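EGF family domain-containing protein (Toxoplasma gondii, PDB 4Z80) binds a peptide of the rhoptry neck protein RON2L1 and probably contributes to the moving junction formed during host-cell invasion. Local coordinates at residues N97-D108 with Y316-S327. Residues are numbered along the deposited sequence; the frame is centred on the assembly and turned at random.
Sequences NYGKVIAFTKRD and YCVRPMKTAASS. With SO4 (sulfate ion), chain I.
K322 reaches along the turn N97-K100 with a chain extended beyond CG, and each of its atoms can be assigned a neighbour. CB and CG lie against G99 O, with K322 CG 3.5 Å from G99 O; CD passes on to Y98 O; CE is near both Y98 O and N97 OD1. At the tip, K322 NZ donates to N97 OD1 at 2.8 Å, nearly in line with the amide C=O (162°), and weakly to Y98 O. S450 O is a further partner of NZ, so several oxygens share this buried ammonium. G99 occupies the third position of a type II turn, and its backbone angles call for glycine, since a CB would jam against the carbonyl O of Y98. G99 O lies 2.7 Å from S326 OG.

Beyond the turn, strands 101-104 and 318-321 pair antiparallel. V101 and M321 exchange two backbone bonds, as do A103 and R319, while I102-P320 and F104-V318 form the non-hydrogen-bonded pairs. On the face carrying I102 and F104, V318 CG1 stands over the centre of the F104 ring, 4.0 Å from its centroid and 9° off the normal, a CH-pi contact. The Y316 ring meets F104 obliquely, the planes at 51°, with Y316 CG 3.6 Å from F104 CE2. On the other face, M321 SD abuts A103 CB at 3.4 Å.

R319 bends at chi3, which carries its guanidinium back toward T105-D108; NH2 makes a weak bond to R107 O at 3.0 Å, and water 2 bridges NH2 and T105 OG1. Nearby, C317 is disulfide-bonded to C304. Together these features describe a two-stranded antiparallel beta ribbon joining chain regions more than 200 residues apart, in a disulfide-rich AMA ectodomain with PAN-related sequence.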
# COMPACT_ATOMS: atom_id res chain seq x y z
N ASN A 97 -5.09 -4.38 -4.34
CA ASN A 97 -6.19 -4.97 -3.61
C ASN A 97 -7.28 -3.94 -3.44
O ASN A 97 -7.19 -3.03 -2.62
CB ASN A 97 -5.69 -5.49 -2.26
CG ASN A 97 -6.62 -6.50 -1.65
OD1 ASN A 97 -7.82 -6.47 -1.87
ND2 ASN A 97 -6.06 -7.41 -0.86
N TYR A 98 -8.30 -4.05 -4.29
CA TYR A 98 -9.33 -3.02 -4.35
C TYR A 98 -10.30 -3.09 -3.17
O TYR A 98 -10.84 -4.16 -2.84
CB TYR A 98 -10.08 -3.12 -5.68
CG TYR A 98 -9.17 -2.84 -6.86
CD1 TYR A 98 -8.84 -1.54 -7.21
CD2 TYR A 98 -8.62 -3.88 -7.61
CE1 TYR A 98 -7.99 -1.28 -8.27
CE2 TYR A 98 -7.77 -3.62 -8.68
CZ TYR A 98 -7.46 -2.31 -8.99
OH TYR A 98 -6.62 -2.06 -10.05
N GLY A 99 -10.49 -1.95 -2.54
CA GLY A 99 -11.40 -1.81 -1.42
C GLY A 99 -10.72 -1.99 -0.07
O GLY A 99 -11.29 -1.64 0.96
N LYS A 100 -9.50 -2.53 -0.07
CA LYS A 100 -8.81 -2.86 1.18
C LYS A 100 -8.28 -1.63 1.91
O LYS A 100 -7.44 -0.90 1.39
CB LYS A 100 -7.66 -3.83 0.90
CG LYS A 100 -6.76 -4.15 2.10
CD LYS A 100 -5.76 -5.25 1.74
CE LYS A 100 -4.69 -5.46 2.81
NZ LYS A 100 -3.82 -6.62 2.48
N VAL A 101 -8.78 -1.44 3.13
CA VAL A 101 -8.37 -0.34 4.00
C VAL A 101 -7.92 -0.93 5.34
O VAL A 101 -8.54 -1.88 5.83
CB VAL A 101 -9.53 0.65 4.22
CG1 VAL A 101 -9.19 1.71 5.27
CG2 VAL A 101 -9.91 1.31 2.89
N ILE A 102 -6.87 -0.37 5.93
CA ILE A 102 -6.46 -0.76 7.27
C ILE A 102 -7.28 0.01 8.29
O ILE A 102 -7.07 1.21 8.49
CB ILE A 102 -4.96 -0.52 7.50
CG1 ILE A 102 -4.13 -1.19 6.40
CG2 ILE A 102 -4.56 -1.04 8.87
CD1 ILE A 102 -4.45 -2.67 6.15
N ALA A 103 -8.23 -0.69 8.90
CA ALA A 103 -9.17 -0.11 9.85
C ALA A 103 -8.64 -0.20 11.26
O ALA A 103 -8.05 -1.20 11.65
CB ALA A 103 -10.51 -0.83 9.76
N PHE A 104 -8.85 0.86 12.03
CA PHE A 104 -8.58 0.85 13.46
C PHE A 104 -9.83 0.32 14.14
O PHE A 104 -10.93 0.79 13.87
CB PHE A 104 -8.23 2.24 13.98
CG PHE A 104 -6.81 2.64 13.70
CD1 PHE A 104 -6.32 2.70 12.40
CD2 PHE A 104 -5.95 2.98 14.74
CE1 PHE A 104 -5.00 3.07 12.16
CE2 PHE A 104 -4.64 3.36 14.49
CZ PHE A 104 -4.17 3.40 13.21
N THR A 105 -9.67 -0.68 15.00
CA THR A 105 -10.81 -1.37 15.61
C THR A 105 -10.58 -1.67 17.08
O THR A 105 -9.49 -1.47 17.62
CB THR A 105 -11.09 -2.72 14.88
OG1 THR A 105 -10.05 -3.66 15.19
CG2 THR A 105 -11.15 -2.54 13.37
N LYS A 106 -11.62 -2.17 17.74
CA LYS A 106 -11.43 -2.85 19.01
C LYS A 106 -10.88 -4.24 18.71
O LYS A 106 -10.83 -4.66 17.56
CB LYS A 106 -12.73 -2.90 19.79
CG LYS A 106 -13.19 -1.51 20.20
CD LYS A 106 -14.22 -1.54 21.28
CE LYS A 106 -13.62 -1.99 22.61
NZ LYS A 106 -14.62 -1.96 23.70
N ARG A 107 -10.47 -4.95 19.75
CA ARG A 107 -9.83 -6.25 19.56
C ARG A 107 -10.77 -7.27 18.92
O ARG A 107 -10.31 -8.21 18.28
CB ARG A 107 -9.32 -6.77 20.91
CG ARG A 107 -8.32 -7.91 20.79
CD ARG A 107 -7.62 -8.19 22.11
NE ARG A 107 -6.88 -7.01 22.56
CZ ARG A 107 -7.14 -6.30 23.64
NH1 ARG A 107 -8.13 -6.62 24.47
NH2 ARG A 107 -6.40 -5.24 23.91
N ASP A 108 -12.08 -7.08 19.08
CA ASP A 108 -13.05 -7.96 18.46
C ASP A 108 -13.51 -7.46 17.09
O ASP A 108 -14.46 -7.99 16.51
CB ASP A 108 -14.26 -8.18 19.39
CG ASP A 108 -15.05 -6.91 19.64
OD1 ASP A 108 -14.66 -5.83 19.15
OD2 ASP A 108 -16.07 -6.99 20.36
N TYR A 316 -1.50 -0.22 17.70
CA TYR A 316 -2.95 -0.24 17.66
C TYR A 316 -3.54 -1.51 17.08
O TYR A 316 -2.97 -2.15 16.18
CB TYR A 316 -3.45 0.96 16.86
CG TYR A 316 -3.51 2.22 17.68
CD1 TYR A 316 -4.52 2.40 18.62
CD2 TYR A 316 -2.55 3.22 17.55
CE1 TYR A 316 -4.58 3.53 19.39
CE2 TYR A 316 -2.62 4.37 18.32
CZ TYR A 316 -3.63 4.52 19.24
OH TYR A 316 -3.73 5.65 20.03
N CYS A 317 -4.71 -1.88 17.61
CA CYS A 317 -5.53 -2.93 17.04
C CYS A 317 -5.97 -2.50 15.65
O CYS A 317 -6.63 -1.47 15.52
CB CYS A 317 -6.76 -3.19 17.90
SG CYS A 317 -6.47 -3.54 19.66
N VAL A 318 -5.60 -3.25 14.63
CA VAL A 318 -6.01 -2.92 13.27
C VAL A 318 -6.34 -4.20 12.51
O VAL A 318 -5.87 -5.27 12.87
CB VAL A 318 -4.91 -2.14 12.48
CG1 VAL A 318 -4.57 -0.83 13.16
CG2 VAL A 318 -3.65 -2.98 12.29
N ARG A 319 -7.14 -4.08 11.46
CA ARG A 319 -7.33 -5.20 10.55
C ARG A 319 -7.79 -4.69 9.21
O ARG A 319 -8.35 -3.59 9.14
CB ARG A 319 -8.32 -6.22 11.12
CG ARG A 319 -9.77 -5.74 11.19
CD ARG A 319 -10.65 -6.74 11.96
NE ARG A 319 -10.14 -6.93 13.30
CZ ARG A 319 -10.56 -7.85 14.17
NH1 ARG A 319 -11.52 -8.71 13.85
NH2 ARG A 319 -9.99 -7.91 15.36
N PRO A 320 -7.57 -5.46 8.14
CA PRO A 320 -8.07 -5.01 6.85
C PRO A 320 -9.58 -5.12 6.77
O PRO A 320 -10.16 -6.06 7.31
CB PRO A 320 -7.40 -5.96 5.85
CG PRO A 320 -6.37 -6.72 6.63
CD PRO A 320 -6.86 -6.75 8.03
N MET A 321 -10.20 -4.16 6.09
CA MET A 321 -11.64 -4.16 5.89
C MET A 321 -11.97 -3.68 4.49
O MET A 321 -11.28 -2.83 3.94
CB MET A 321 -12.37 -3.27 6.90
CG MET A 321 -12.40 -3.78 8.32
SD MET A 321 -13.34 -2.67 9.39
CE MET A 321 -14.99 -2.83 8.73
N LYS A 322 -13.03 -4.24 3.93
CA LYS A 322 -13.66 -3.71 2.73
C LYS A 322 -15.12 -3.42 3.00
O LYS A 322 -15.79 -4.21 3.66
CB LYS A 322 -13.57 -4.70 1.57
CG LYS A 322 -12.16 -5.06 1.17
CD LYS A 322 -12.11 -5.89 -0.11
CE LYS A 322 -10.70 -6.21 -0.47
NZ LYS A 322 -10.61 -6.98 -1.74
N THR A 323 -15.61 -2.31 2.47
CA THR A 323 -17.03 -1.98 2.53
C THR A 323 -17.42 -1.43 1.17
O THR A 323 -16.55 -1.09 0.38
CB THR A 323 -17.34 -0.93 3.61
OG1 THR A 323 -16.66 0.29 3.29
CG2 THR A 323 -16.91 -1.43 4.96
N ALA A 324 -18.72 -1.33 0.90
CA ALA A 324 -19.14 -0.73 -0.35
C ALA A 324 -18.50 0.65 -0.50
O ALA A 324 -17.98 1.00 -1.57
CB ALA A 324 -20.64 -0.63 -0.43
N ALA A 325 -18.50 1.41 0.59
CA ALA A 325 -18.00 2.78 0.57
C ALA A 325 -16.48 2.88 0.38
O ALA A 325 -15.98 3.92 -0.04
CB ALA A 325 -18.40 3.50 1.84
N SER A 326 -15.74 1.81 0.67
CA SER A 326 -14.28 1.84 0.50
C SER A 326 -13.85 1.48 -0.93
O SER A 326 -12.66 1.34 -1.18
CB SER A 326 -13.60 0.91 1.52
OG SER A 326 -13.73 -0.45 1.18
N SER A 327 -14.79 1.35 -1.86
CA SER A 327 -14.48 0.81 -3.18
C SER A 327 -13.65 1.72 -4.07
O SER A 327 -13.22 1.30 -5.14
CB SER A 327 -15.76 0.44 -3.91
OG SER A 327 -16.46 -0.58 -3.23
S SO4 I . -18.01 -1.27 24.35
O1 SO4 I . -17.63 -2.45 25.12
O2 SO4 I . -17.33 -1.28 23.05
O3 SO4 I . -17.64 -0.08 25.11
O4 SO4 I . -19.45 -1.29 24.10
O HOH W 1 -7.55 0.55 17.27
O HOH W 2 -7.97 -5.74 14.99